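Local coordinates for mandelate racemase / muconate lactonizing enzyme, C-terminal domain protein (Pseudovibrio sp. JE062, PDB 4JHM) that is of unknown function but belongs to the enolase superfamily, whose members join an N-terminal alpha+beta capping domain to a C-terminal barrel domain, at residues A138-F143 and E147-Y152; I164-Y169 and H216-L221; A177-V182 and F193-A198. One frame throughout, in Å; residues are numbered along the deposited sequence.

From the N terminus, contact 1 closes first: the end of strand 133-139 (138-143) turns back after three residues onto the start of helix 149-159 (147-152). Contact 2 opens next, on strand 163-167, and closes a much longer loop at 216-221, which leads into strand 220-222. Contact 3 is nested inside that loop, packing helix 172-186 (177-182) on strand 192-196 (193-198). All three reach the same barrel sheet, in which strand 192-196 lies between strands 163-167 and 220-222. The centres of contacts 2 and 3 are about 5 Å apart. Contacts 1 and 2 are tied by hydrogen bonds from His167 ND1 to Thr140 O and from Tyr149 OH to His167 O.

Contact 1 of 3, residues A138-F143 and E147-Y152; sequences ASTPMF and EEYFPY
Phe143 fits into a hollow formed by Glu148, Tyr149 and Tyr152, where strand 133-139 passes to helix 149-159 in a beta-alpha-beta unit of the barrel. It gives up more surface to the other segment than any other of the twelve residues, and so is the main bump. The ring enters edge first: its CD2 lies 3.5 Å above the plane of the Tyr149 ring, over the centre, giving a T-shaped pair with planes at 79°. A second, offset edge-to-face pair turns the Phe143 edge toward the Tyr152 face, with centroids 5.7 Å apart. Glu148 closes the hollow, its CB 3.5 Å from Phe143 CB, while Glu148 O sits over one face of the Phe143 ring.

The other bump is smaller. Thr140 CG2 and Pro141 CD both lie against the outer part of the Tyr152 ring, Pro141 CD at 3.8 Å from Tyr152 CZ. Tyr152 reaches this far because its CG stands anti to the backbone N (chi1 175°), which carries the ring past Phe143 to the base of the loop; there its hydroxyl bonds to Tyr327 O.

One weak polar contact crosses as well. Phe143 N donates a weak hydrogen bond to Tyr149 OH, 3.2 Å long, and that hydroxyl also bonds to His167 O on the neighbouring strand 163-167. The Tyr149 ring is thus tied to the loop beside it and to that strand. Within 138-143, Thr140 OG1 donates to Pro141 O across 3.0 Å, from a position tilted 32° out of the carbonyl plane.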
loop_
_atom_site.group_PDB
_atom_site.type_symbol
_atom_site.label_atom_id
_atom_site.label_comp_id
_atom_site.label_asym_id
_atom_site.label_seq_id
_atom_site.Cartn_x
_atom_site.Cartn_y
_atom_site.Cartn_z
ATOM N N ALA A 138 -26.933 -30.476 -6.507
ATOM C CA ALA A 138 -26.741 -31.744 -5.824
ATOM C C ALA A 138 -25.315 -31.803 -5.286
ATOM O O ALA A 138 -24.350 -31.728 -6.049
ATOM C CB ALA A 138 -27.003 -32.901 -6.775
ATOM N N SER A 139 -25.184 -31.911 -3.968
ATOM C CA SER A 139 -23.874 -32.001 -3.338
ATOM C C SER A 139 -23.563 -33.476 -3.142
ATOM O O SER A 139 -24.183 -34.141 -2.315
ATOM C CB SER A 139 -23.882 -31.262 -2.005
ATOM O OG SER A 139 -22.599 -30.757 -1.698
ATOM N N THR A 140 -22.607 -33.987 -3.911
ATOM C CA THR A 140 -22.466 -35.431 -4.097
ATOM C C THR A 140 -21.558 -36.090 -3.067
ATOM O O THR A 140 -20.724 -35.429 -2.454
ATOM C CB THR A 140 -21.890 -35.754 -5.489
ATOM O OG1 THR A 140 -20.458 -35.702 -5.443
ATOM C CG2 THR A 140 -22.402 -34.765 -6.525
ATOM N N PRO A 141 -21.720 -37.408 -2.883
ATOM C CA PRO A 141 -20.783 -38.179 -2.083
ATOM C C PRO A 141 -19.533 -38.507 -2.889
ATOM O O PRO A 141 -19.478 -38.238 -4.092
ATOM C CB PRO A 141 -21.563 -39.458 -1.777
ATOM C CG PRO A 141 -22.458 -39.634 -2.955
ATOM C CD PRO A 141 -22.810 -38.244 -3.418
HETATM N N MSE A 142 -18.540 -39.090 -2.231
HETATM C CA MSE A 142 -17.302 -39.459 -2.897
HETATM C C MSE A 142 -17.346 -40.922 -3.238
HETATM O O MSE A 142 -17.637 -41.757 -2.386
HETATM C CB MSE A 142 -16.157 -39.109 -1.953
HETATM C CG MSE A 142 -15.007 -40.106 -1.969
HETATM SE SE MSE A 142 -13.730 -39.567 -0.567
HETATM C CE MSE A 142 -12.099 -40.141 -1.504
ATOM N N PHE A 143 -17.076 -41.250 -4.497
ATOM C CA PHE A 143 -17.001 -42.641 -4.913
ATOM C C PHE A 143 -15.541 -43.083 -5.019
ATOM O O PHE A 143 -14.643 -42.254 -5.183
ATOM C CB PHE A 143 -17.724 -42.844 -6.243
ATOM C CG PHE A 143 -19.169 -42.429 -6.214
ATOM C CD1 PHE A 143 -20.071 -43.065 -5.380
ATOM C CD2 PHE A 143 -19.629 -41.408 -7.033
ATOM C CE1 PHE A 143 -21.403 -42.687 -5.352
ATOM C CE2 PHE A 143 -20.961 -41.028 -7.014
ATOM C CZ PHE A 143 -21.848 -41.668 -6.170
ATOM N N GLU A 147 -15.563 -43.994 -12.426
ATOM C CA GLU A 147 -16.669 -44.513 -13.235
ATOM C C GLU A 147 -17.982 -44.561 -12.455
ATOM O O GLU A 147 -19.059 -44.493 -13.043
ATOM C CB GLU A 147 -16.333 -45.905 -13.785
ATOM C CG GLU A 147 -15.253 -45.915 -14.863
ATOM C CD GLU A 147 -13.876 -45.546 -14.335
ATOM O OE1 GLU A 147 -13.604 -45.783 -13.136
ATOM O OE2 GLU A 147 -13.058 -45.022 -15.122
ATOM N N GLU A 148 -17.889 -44.670 -11.134
ATOM C CA GLU A 148 -19.073 -44.681 -10.278
ATOM C C GLU A 148 -19.825 -43.352 -10.326
ATOM O O GLU A 148 -20.999 -43.285 -9.968
ATOM C CB GLU A 148 -18.683 -44.997 -8.829
ATOM C CG GLU A 148 -18.174 -46.417 -8.611
ATOM C CD GLU A 148 -17.870 -46.713 -7.153
ATOM O OE1 GLU A 148 -18.810 -46.691 -6.329
ATOM O OE2 GLU A 148 -16.692 -46.973 -6.827
ATOM N N TYR A 149 -19.142 -42.297 -10.765
ATOM C CA TYR A 149 -19.719 -40.956 -10.783
ATOM C C TYR A 149 -20.752 -40.755 -11.888
ATOM O O TYR A 149 -21.674 -39.956 -11.736
ATOM C CB TYR A 149 -18.613 -39.902 -10.925
ATOM C CG TYR A 149 -17.943 -39.536 -9.618
ATOM C CD1 TYR A 149 -16.862 -40.263 -9.139
ATOM C CD2 TYR A 149 -18.398 -38.464 -8.857
ATOM C CE1 TYR A 149 -16.251 -39.935 -7.942
ATOM C CE2 TYR A 149 -17.796 -38.132 -7.658
ATOM C CZ TYR A 149 -16.721 -38.870 -7.205
ATOM O OH TYR A 149 -16.114 -38.543 -6.013
ATOM N N PHE A 150 -20.603 -41.470 -12.998
ATOM C CA PHE A 150 -21.425 -41.201 -14.177
ATOM C C PHE A 150 -22.898 -41.564 -13.978
ATOM O O PHE A 150 -23.776 -40.760 -14.296
ATOM C CB PHE A 150 -20.856 -41.904 -15.413
ATOM C CG PHE A 150 -19.424 -41.550 -15.710
ATOM C CD1 PHE A 150 -18.970 -40.249 -15.573
ATOM C CD2 PHE A 150 -18.533 -42.522 -16.141
ATOM C CE1 PHE A 150 -17.654 -39.928 -15.850
ATOM C CE2 PHE A 150 -17.215 -42.205 -16.421
ATOM C CZ PHE A 150 -16.776 -40.906 -16.276
ATOM N N PRO A 151 -23.182 -42.774 -13.464
ATOM C CA PRO A 151 -24.576 -43.100 -13.171
ATOM C C PRO A 151 -25.211 -42.074 -12.241
ATOM O O PRO A 151 -26.294 -41.567 -12.521
ATOM C CB PRO A 151 -24.484 -44.465 -12.482
ATOM C CG PRO A 151 -23.226 -45.067 -13.005
ATOM C CD PRO A 151 -22.282 -43.917 -13.216
ATOM N N TYR A 152 -24.527 -41.763 -11.147
ATOM C CA TYR A 152 -25.032 -40.804 -10.179
ATOM C C TYR A 152 -25.341 -39.464 -10.842
ATOM O O TYR A 152 -26.395 -38.874 -10.609
ATOM C CB TYR A 152 -24.024 -40.604 -9.044
ATOM C CG TYR A 152 -24.438 -39.536 -8.065
ATOM C CD1 TYR A 152 -24.086 -38.208 -8.269
ATOM C CD2 TYR A 152 -25.196 -39.845 -6.946
ATOM C CE1 TYR A 152 -24.466 -37.221 -7.380
ATOM C CE2 TYR A 152 -25.582 -38.862 -6.052
ATOM C CZ TYR A 152 -25.212 -37.551 -6.277
ATOM O OH TYR A 152 -25.589 -36.567 -5.395
#

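Contact 2 of 3, residues I164-Y169 and H216-L221; sequences IKLHCY and HNWEWL
Lys165 and Trp220 mark the closest backbone approach of the two segments, yet their CA atoms are 8.7 Å apart and no hydrogen bond crosses: strands 163-167 and 220-222 are separated by strand 192-196, and each pairs with it. Contact is therefore made by side chains that reach past the middle strand, in two places. In one, the aliphatic part of Lys165 runs obliquely by the Trp220 indole, CD lying 4.2 Å from Trp220 NE1. Trp220 carries its CG between the backbone N and the carbonyl carbon (chi1 80°), which swings the indole toward the lysine; Met194 of the middle strand touches both residues. The lysine chain bends at chi3 (81°), the torsion about the bond leading to this CD, and its NZ forms salt bridges with Glu324 and Glu222 and a hydrogen bond with Tyr137 OH.

In the other place, Leu166 CD1 meets the far end of the Trp218 six-membered ring, 3.9 Å from CH2, with the two side chains crossing at about a right angle. Trp218 is held from several directions: NE1 bonds to Glu183 OE1, the ring meets Phe193, and Val179 of helix 172-186 packs on it. All four residues of this contact are buried. Adjacent on strand 163-167, Lys165 faces the acidic residues and Leu166 the helices, where Trp218 joins it from the loop preceding strand 220-222, a division characteristic of the alpha/beta (TIM) barrel of the enolase superfamily.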
loop_
_atom_site.group_PDB
_atom_site.type_symbol
_atom_site.label_atom_id
_atom_site.label_comp_id
_atom_site.label_asym_id
_atom_site.label_seq_id
_atom_site.Cartn_x
_atom_site.Cartn_y
_atom_site.Cartn_z
ATOM N N ILE A 164 -24.107 -29.399 -10.159
ATOM C CA ILE A 164 -23.569 -30.448 -9.313
ATOM C C ILE A 164 -22.237 -30.027 -8.705
ATOM O O ILE A 164 -21.309 -29.656 -9.424
ATOM C CB ILE A 164 -23.353 -31.739 -10.116
ATOM C CG1 ILE A 164 -24.686 -32.231 -10.688
ATOM C CG2 ILE A 164 -22.713 -32.803 -9.237
ATOM C CD1 ILE A 164 -24.569 -33.490 -11.518
ATOM N N LYS A 165 -22.148 -30.072 -7.378
ATOM C CA LYS A 165 -20.873 -29.877 -6.705
ATOM C C LYS A 165 -20.317 -31.235 -6.314
ATOM O O LYS A 165 -20.808 -31.877 -5.387
ATOM C CB LYS A 165 -20.995 -28.991 -5.461
ATOM C CG LYS A 165 -19.681 -28.891 -4.692
ATOM C CD LYS A 165 -19.747 -27.926 -3.523
ATOM C CE LYS A 165 -20.397 -28.549 -2.300
ATOM N NZ LYS A 165 -20.625 -27.542 -1.224
ATOM N N LEU A 166 -19.287 -31.658 -7.032
ATOM C CA LEU A 166 -18.645 -32.928 -6.772
ATOM C C LEU A 166 -17.832 -32.853 -5.493
ATOM O O LEU A 166 -17.043 -31.938 -5.319
ATOM C CB LEU A 166 -17.699 -33.276 -7.919
ATOM C CG LEU A 166 -18.281 -33.266 -9.327
ATOM C CD1 LEU A 166 -17.157 -33.190 -10.347
ATOM C CD2 LEU A 166 -19.135 -34.497 -9.551
ATOM N N HIS A 167 -18.022 -33.811 -4.594
ATOM C CA HIS A 167 -17.028 -34.046 -3.558
ATOM C C HIS A 167 -16.064 -35.069 -4.125
ATOM O O HIS A 167 -16.477 -36.016 -4.796
ATOM C CB HIS A 167 -17.654 -34.519 -2.249
ATOM C CG HIS A 167 -18.214 -33.404 -1.424
ATOM N ND1 HIS A 167 -19.567 -33.208 -1.251
ATOM C CD2 HIS A 167 -17.601 -32.408 -0.743
ATOM C CE1 HIS A 167 -19.764 -32.148 -0.489
ATOM N NE2 HIS A 167 -18.587 -31.643 -0.167
ATOM N N CYS A 168 -14.777 -34.858 -3.881
ATOM C CA CYS A 168 -13.748 -35.626 -4.559
ATOM C C CYS A 168 -12.759 -36.255 -3.587
ATOM O O CYS A 168 -12.946 -36.224 -2.370
ATOM C CB CYS A 168 -13.010 -34.728 -5.553
ATOM S SG CYS A 168 -12.171 -33.326 -4.786
ATOM N N TYR A 169 -11.701 -36.829 -4.148
ATOM C CA TYR A 169 -10.685 -37.506 -3.365
ATOM C C TYR A 169 -9.844 -36.508 -2.577
ATOM O O TYR A 169 -9.239 -36.861 -1.568
ATOM C CB TYR A 169 -9.806 -38.351 -4.289
ATOM C CG TYR A 169 -10.612 -39.283 -5.170
ATOM C CD1 TYR A 169 -11.041 -40.514 -4.696
ATOM C CD2 TYR A 169 -10.963 -38.924 -6.467
ATOM C CE1 TYR A 169 -11.787 -41.367 -5.490
ATOM C CE2 TYR A 169 -11.708 -39.772 -7.269
ATOM C CZ TYR A 169 -12.117 -40.994 -6.774
ATOM O OH TYR A 169 -12.859 -41.849 -7.557
ATOM N N HIS A 216 -12.559 -24.387 -18.627
ATOM C CA HIS A 216 -13.743 -25.164 -18.958
ATOM C C HIS A 216 -14.997 -24.610 -18.269
ATOM O O HIS A 216 -16.008 -25.296 -18.131
ATOM C CB HIS A 216 -13.499 -26.638 -18.632
ATOM C CG HIS A 216 -12.383 -27.251 -19.429
ATOM N ND1 HIS A 216 -11.066 -27.225 -19.015
ATOM C CD2 HIS A 216 -12.389 -27.899 -20.619
ATOM C CE1 HIS A 216 -10.312 -27.838 -19.910
ATOM N NE2 HIS A 216 -11.090 -28.254 -20.894
ATOM N N ASN A 217 -14.917 -23.348 -17.861
ATOM C CA ASN A 217 -16.073 -22.601 -17.369
ATOM C C ASN A 217 -16.851 -23.264 -16.226
ATOM O O ASN A 217 -18.058 -23.075 -16.102
ATOM C CB ASN A 217 -17.013 -22.277 -18.537
ATOM C CG ASN A 217 -16.484 -21.158 -19.423
ATOM O OD1 ASN A 217 -15.904 -20.187 -18.940
ATOM N ND2 ASN A 217 -16.697 -21.285 -20.726
ATOM N N TRP A 218 -16.162 -24.023 -15.380
ATOM C CA TRP A 218 -16.799 -24.583 -14.190
ATOM C C TRP A 218 -17.194 -23.456 -13.254
ATOM O O TRP A 218 -16.705 -22.337 -13.376
ATOM C CB TRP A 218 -15.879 -25.563 -13.474
ATOM C CG TRP A 218 -15.807 -26.881 -14.146
ATOM C CD1 TRP A 218 -15.814 -27.114 -15.487
ATOM C CD2 TRP A 218 -15.698 -28.162 -13.515
ATOM N NE1 TRP A 218 -15.724 -28.462 -15.733
ATOM C CE2 TRP A 218 -15.650 -29.127 -14.537
ATOM C CE3 TRP A 218 -15.643 -28.586 -12.184
ATOM C CZ2 TRP A 218 -15.549 -30.489 -14.273
ATOM C CZ3 TRP A 218 -15.542 -29.934 -11.922
ATOM C CH2 TRP A 218 -15.496 -30.872 -12.962
ATOM N N GLU A 219 -18.072 -23.772 -12.311
ATOM C CA GLU A 219 -18.794 -22.759 -11.551
ATOM C C GLU A 219 -17.957 -22.161 -10.427
ATOM O O GLU A 219 -17.752 -20.949 -10.388
ATOM C CB GLU A 219 -20.101 -23.359 -11.019
ATOM C CG GLU A 219 -20.957 -22.416 -10.191
ATOM C CD GLU A 219 -21.531 -21.275 -11.001
ATOM O OE1 GLU A 219 -21.220 -21.183 -12.208
ATOM O OE2 GLU A 219 -22.295 -20.470 -10.427
ATOM N N TRP A 220 -17.479 -22.998 -9.509
ATOM C CA TRP A 220 -16.592 -22.516 -8.454
ATOM C C TRP A 220 -15.722 -23.605 -7.834
ATOM O O TRP A 220 -16.094 -24.774 -7.805
ATOM C CB TRP A 220 -17.377 -21.758 -7.368
ATOM C CG TRP A 220 -18.095 -22.597 -6.353
ATOM C CD1 TRP A 220 -17.567 -23.584 -5.574
ATOM C CD2 TRP A 220 -19.463 -22.476 -5.971
ATOM N NE1 TRP A 220 -18.533 -24.107 -4.749
ATOM C CE2 TRP A 220 -19.706 -23.437 -4.971
ATOM C CE3 TRP A 220 -20.517 -21.659 -6.391
ATOM C CZ2 TRP A 220 -20.957 -23.601 -4.384
ATOM C CZ3 TRP A 220 -21.757 -21.820 -5.806
ATOM C CH2 TRP A 220 -21.967 -22.782 -4.811
ATOM N N LEU A 221 -14.551 -23.192 -7.355
ATOM C CA LEU A 221 -13.659 -24.055 -6.600
ATOM C C LEU A 221 -13.807 -23.725 -5.126
ATOM O O LEU A 221 -13.480 -22.620 -4.694
ATOM C CB LEU A 221 -12.204 -23.843 -7.033
ATOM C CG LEU A 221 -11.141 -24.528 -6.162
ATOM C CD1 LEU A 221 -11.467 -26.004 -5.993
ATOM C CD2 LEU A 221 -9.741 -24.359 -6.730
#

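Contact 3 of 3, residues A177-V182 and F193-A198; sequences ALVEAV and FMLDTA
Val182 and Phe193, with Val179 and Leu195, pack helix 172-186 onto strand 192-196 in a beta-alpha-beta unit of the barrel. Four buried side chains carry the contact, and no hydrogen bond crosses it. In the first shell, Val182 CG1 stands over one face of the Phe193 ring, 4.1 Å from its centroid. The direction is 20° off the ring normal, which makes this a CH-pi contact, with the methyl displaced toward the rim that bears CE1 and CZ. The first torsion of Val182 (chi1 160°) sets CG1 anti to the backbone N and leads this branch, rather than CG2, onto the ring. One helical turn earlier, Val179 CG2 touches Leu195 CD2 at 3.8 Å, the two side chains crossing at about a right angle. The backbones stay well apart, with 8.5 Å between Val179 CA and Leu195 CA, so the seam is filled by beta-branched valines on the helix and the longer Phe193 and Leu195 on the strand.

A second shell packs round these groups. Helix 203-215 adds Trp212 against Val179, and Met209 and Met213 against Leu195, while Ile153 of helix 149-159 reaches Val182. Past Leu195 the strand ends in an Asx turn, in which Ala198 N donates to Asp196 OD1 across 2.7 Å, meeting that oxygen nearly along its C-O bond.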
loop_
_atom_site.group_PDB
_atom_site.type_symbol
_atom_site.label_atom_id
_atom_site.label_comp_id
_atom_site.label_asym_id
_atom_site.label_seq_id
_atom_site.Cartn_x
_atom_site.Cartn_y
_atom_site.Cartn_z
ATOM N N ALA A 177 -8.070 -36.984 -12.713
ATOM C CA ALA A 177 -8.613 -38.066 -13.530
ATOM C C ALA A 177 -10.134 -38.007 -13.500
ATOM O O ALA A 177 -10.802 -38.317 -14.485
ATOM C CB ALA A 177 -8.121 -39.414 -13.029
ATOM N N LEU A 178 -10.676 -37.605 -12.356
ATOM C CA LEU A 178 -12.112 -37.439 -12.204
ATOM C C LEU A 178 -12.575 -36.238 -13.010
ATOM O O LEU A 178 -13.328 -36.361 -13.971
ATOM C CB LEU A 178 -12.454 -37.230 -10.730
ATOM C CG LEU A 178 -13.863 -36.713 -10.445
ATOM C CD1 LEU A 178 -14.887 -37.816 -10.654
ATOM C CD2 LEU A 178 -13.948 -36.172 -9.028
ATOM N N VAL A 179 -12.099 -35.070 -12.607
ATOM C CA VAL A 179 -12.510 -33.809 -13.206
ATOM C C VAL A 179 -12.495 -33.814 -14.739
ATOM O O VAL A 179 -13.418 -33.303 -15.364
ATOM C CB VAL A 179 -11.638 -32.657 -12.664
ATOM C CG1 VAL A 179 -11.451 -31.578 -13.709
ATOM C CG2 VAL A 179 -12.260 -32.083 -11.399
ATOM N N GLU A 180 -11.459 -34.390 -15.341
ATOM C CA GLU A 180 -11.308 -34.366 -16.797
ATOM C C GLU A 180 -12.263 -35.337 -17.501
ATOM O O GLU A 180 -12.810 -35.025 -18.565
ATOM C CB GLU A 180 -9.857 -34.667 -17.184
ATOM C CG GLU A 180 -8.883 -33.576 -16.764
ATOM C CD GLU A 180 -7.485 -33.766 -17.326
ATOM O OE1 GLU A 180 -6.986 -34.907 -17.311
ATOM O OE2 GLU A 180 -6.881 -32.767 -17.771
ATOM N N ALA A 181 -12.461 -36.507 -16.901
ATOM C CA ALA A 181 -13.373 -37.510 -17.444
ATOM C C ALA A 181 -14.818 -37.017 -17.426
ATOM O O ALA A 181 -15.607 -37.360 -18.307
ATOM C CB ALA A 181 -13.251 -38.807 -16.660
ATOM N N VAL A 182 -15.159 -36.220 -16.417
ATOM C CA VAL A 182 -16.498 -35.651 -16.306
ATOM C C VAL A 182 -16.729 -34.571 -17.354
ATOM O O VAL A 182 -17.806 -34.488 -17.938
ATOM C CB VAL A 182 -16.743 -35.043 -14.910
ATOM C CG1 VAL A 182 -17.897 -34.054 -14.953
ATOM C CG2 VAL A 182 -17.017 -36.137 -13.888
ATOM N N PHE A 193 -20.916 -27.250 -12.949
ATOM C CA PHE A 193 -20.131 -28.114 -12.066
ATOM C C PHE A 193 -19.245 -27.332 -11.103
ATOM O O PHE A 193 -18.645 -26.321 -11.474
ATOM C CB PHE A 193 -19.261 -29.070 -12.884
ATOM C CG PHE A 193 -20.026 -30.205 -13.517
ATOM C CD1 PHE A 193 -20.312 -31.352 -12.796
ATOM C CD2 PHE A 193 -20.441 -30.129 -14.836
ATOM C CE1 PHE A 193 -21.005 -32.398 -13.376
ATOM C CE2 PHE A 193 -21.130 -31.175 -15.425
ATOM C CZ PHE A 193 -21.412 -32.310 -14.694
HETATM N N MSE A 194 -19.171 -27.822 -9.866
HETATM C CA MSE A 194 -18.334 -27.231 -8.824
HETATM C C MSE A 194 -17.504 -28.321 -8.205
HETATM O O MSE A 194 -17.823 -29.503 -8.331
HETATM C CB MSE A 194 -19.172 -26.589 -7.718
HETATM C CG MSE A 194 -20.016 -25.426 -8.221
HETATM SE SE MSE A 194 -21.858 -26.021 -8.616
HETATM C CE MSE A 194 -22.828 -24.788 -7.426
ATOM N N LEU A 195 -16.436 -27.928 -7.515
ATOM C CA LEU A 195 -15.511 -28.877 -6.912
ATOM C C LEU A 195 -15.139 -28.437 -5.502
ATOM O O LEU A 195 -14.766 -27.281 -5.292
ATOM C CB LEU A 195 -14.254 -28.971 -7.768
ATOM C CG LEU A 195 -13.237 -30.041 -7.384
ATOM C CD1 LEU A 195 -13.851 -31.425 -7.517
ATOM C CD2 LEU A 195 -12.001 -29.915 -8.261
ATOM N N ASP A 196 -15.252 -29.351 -4.541
ATOM C CA ASP A 196 -14.835 -29.085 -3.158
ATOM C C ASP A 196 -13.619 -29.947 -2.791
ATOM O O ASP A 196 -13.723 -31.174 -2.719
ATOM C CB ASP A 196 -15.992 -29.353 -2.186
ATOM C CG ASP A 196 -15.612 -29.099 -0.730
ATOM O OD1 ASP A 196 -14.421 -28.859 -0.457
ATOM O OD2 ASP A 196 -16.503 -29.139 0.144
ATOM N N THR A 197 -12.472 -29.307 -2.571
ATOM C CA THR A 197 -11.244 -30.031 -2.238
ATOM C C THR A 197 -10.887 -29.889 -0.751
ATOM O O THR A 197 -9.739 -30.110 -0.350
ATOM C CB THR A 197 -10.055 -29.563 -3.106
ATOM O OG1 THR A 197 -9.833 -28.163 -2.908
ATOM C CG2 THR A 197 -10.321 -29.827 -4.582
ATOM N N ALA A 198 -11.874 -29.501 0.053
ATOM C CA ALA A 198 -11.764 -29.523 1.511
ATOM C C ALA A 198 -10.431 -29.017 2.061
ATOM O O ALA A 198 -9.970 -29.477 3.100
ATOM C CB ALA A 198 -12.027 -30.931 2.017
#